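Local coordinates for protein luciferase (Lingulodinium polyedrum, PDB 1VPR) that catalyses, as one of three homologous luciferase domains, the oxidation of dinoflagellate luciferin by molecular oxygen with emission of blue light, most actively at mildly acidic pH, at residues A[52-57]-A[61-66]. Numbering follows the deposited sequence.
Sequences KKFESG and LLECHE
A strand-to-helix turn in the part of the chain assigned to the luciferase helical bundle domain brings F54 against E63 and G57 against L61. Strand 52-54, the second strand of a beta hairpin with strand 47-49, runs through a short link into helix 57-65, with S56 at its N-cap; the OG of S56 hydrogen-bonds ND1 of H59 in the first turn. That turn is closed by the single hydrogen bond between the two segments, an i to i+4 helical bond from L61 N to G57 O, 3.0 Å long and nearly straight at 163°. The side chain of L61 packs back on the same carbonyl, with CG 3.4 Å from G57 O, and also touches F38 and L43 in loops and I176 of helix 172-181. Two residues on from L61, the CB of E63 points toward segment 52-57. Its CG stands anti to the backbone N (chi1 -171°) and the chain beyond is extended, which carries the carboxylate to the rim of the F54 ring, the two planes 66° apart. The hydroxyl of Y25 hydrogen-bonds OE1, and Y60 meets the ring edge-to-face. With an alanine at E63, the Y25 hydroxyl would probably lose its carboxylate partner and the edge of the F54 ring the group now set against it. At that edge, OE1 lies near the ring plane, 3.9 Å from CZ of F54, and OE2 sits 4.0 Å from CE2 of the same ring.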
# COMPACT_ATOMS: atom_id res chain seq x y z
N LYS A 52 -15.52 -15.17 -17.53
CA LYS A 52 -14.88 -16.16 -16.68
C LYS A 52 -15.50 -16.14 -15.30
O LYS A 52 -15.61 -15.09 -14.67
CB LYS A 52 -13.38 -15.89 -16.57
N LYS A 53 -15.95 -17.31 -14.84
CA LYS A 53 -16.54 -17.40 -13.52
C LYS A 53 -15.40 -17.81 -12.59
O LYS A 53 -14.50 -18.56 -12.99
CB LYS A 53 -17.65 -18.45 -13.50
N PHE A 54 -15.41 -17.30 -11.37
CA PHE A 54 -14.38 -17.63 -10.41
C PHE A 54 -15.00 -18.41 -9.27
O PHE A 54 -16.07 -18.05 -8.79
CB PHE A 54 -13.70 -16.35 -9.88
CG PHE A 54 -12.84 -15.66 -10.90
CD1 PHE A 54 -13.41 -14.87 -11.90
CD2 PHE A 54 -11.46 -15.85 -10.90
CE1 PHE A 54 -12.62 -14.29 -12.88
CE2 PHE A 54 -10.66 -15.27 -11.89
CZ PHE A 54 -11.25 -14.49 -12.89
N GLU A 55 -14.33 -19.48 -8.86
CA GLU A 55 -14.82 -20.32 -7.78
C GLU A 55 -15.17 -19.42 -6.60
O GLU A 55 -16.17 -19.66 -5.90
CB GLU A 55 -13.74 -21.33 -7.37
CG GLU A 55 -14.26 -22.52 -6.58
CD GLU A 55 -13.13 -23.42 -6.05
OE1 GLU A 55 -12.17 -23.71 -6.80
OE2 GLU A 55 -13.23 -23.85 -4.87
N SER A 56 -14.36 -18.39 -6.38
CA SER A 56 -14.61 -17.46 -5.29
C SER A 56 -13.94 -16.12 -5.55
O SER A 56 -13.15 -15.99 -6.47
CB SER A 56 -14.07 -18.02 -3.96
OG SER A 56 -12.65 -17.95 -3.91
N GLY A 57 -14.27 -15.13 -4.73
CA GLY A 57 -13.65 -13.83 -4.89
C GLY A 57 -12.16 -13.96 -4.62
O GLY A 57 -11.35 -13.24 -5.21
N LEU A 61 -8.82 -12.63 -6.70
CA LEU A 61 -7.71 -11.89 -6.12
C LEU A 61 -6.38 -12.60 -6.40
O LEU A 61 -5.37 -11.96 -6.70
CB LEU A 61 -7.91 -11.73 -4.60
CG LEU A 61 -9.09 -10.87 -4.16
CD1 LEU A 61 -9.02 -10.70 -2.65
CD2 LEU A 61 -9.06 -9.52 -4.88
N LEU A 62 -6.37 -13.93 -6.31
CA LEU A 62 -5.14 -14.66 -6.58
C LEU A 62 -4.65 -14.38 -7.98
O LEU A 62 -3.46 -14.17 -8.19
CB LEU A 62 -5.33 -16.17 -6.42
CG LEU A 62 -5.09 -16.73 -5.02
CD1 LEU A 62 -5.13 -18.26 -5.11
CD2 LEU A 62 -3.72 -16.28 -4.50
N GLU A 63 -5.57 -14.36 -8.94
CA GLU A 63 -5.15 -14.08 -10.30
C GLU A 63 -4.73 -12.62 -10.44
O GLU A 63 -3.81 -12.31 -11.19
CB GLU A 63 -6.27 -14.40 -11.28
CG GLU A 63 -5.83 -14.35 -12.73
CD GLU A 63 -6.95 -14.78 -13.65
OE1 GLU A 63 -7.60 -13.91 -14.27
OE2 GLU A 63 -7.19 -16.00 -13.74
N CYS A 64 -5.37 -11.71 -9.71
CA CYS A 64 -4.99 -10.31 -9.82
C CYS A 64 -3.62 -10.06 -9.23
O CYS A 64 -2.97 -9.06 -9.57
CB CYS A 64 -6.01 -9.40 -9.14
SG CYS A 64 -7.56 -9.22 -10.05
N HIS A 65 -3.17 -10.95 -8.34
CA HIS A 65 -1.85 -10.79 -7.73
C HIS A 65 -0.74 -10.93 -8.77
O HIS A 65 0.33 -10.31 -8.66
CB HIS A 65 -1.68 -11.80 -6.60
CG HIS A 65 -1.97 -11.22 -5.25
ND1 HIS A 65 -1.25 -10.17 -4.73
CD2 HIS A 65 -2.99 -11.45 -4.38
CE1 HIS A 65 -1.81 -9.76 -3.61
NE2 HIS A 65 -2.87 -10.52 -3.37
N GLU A 66 -1.02 -11.70 -9.82
CA GLU A 66 -0.05 -11.93 -10.89
C GLU A 66 0.04 -10.75 -11.88
O GLU A 66 0.83 -10.79 -12.83
CB GLU A 66 -0.41 -13.23 -11.64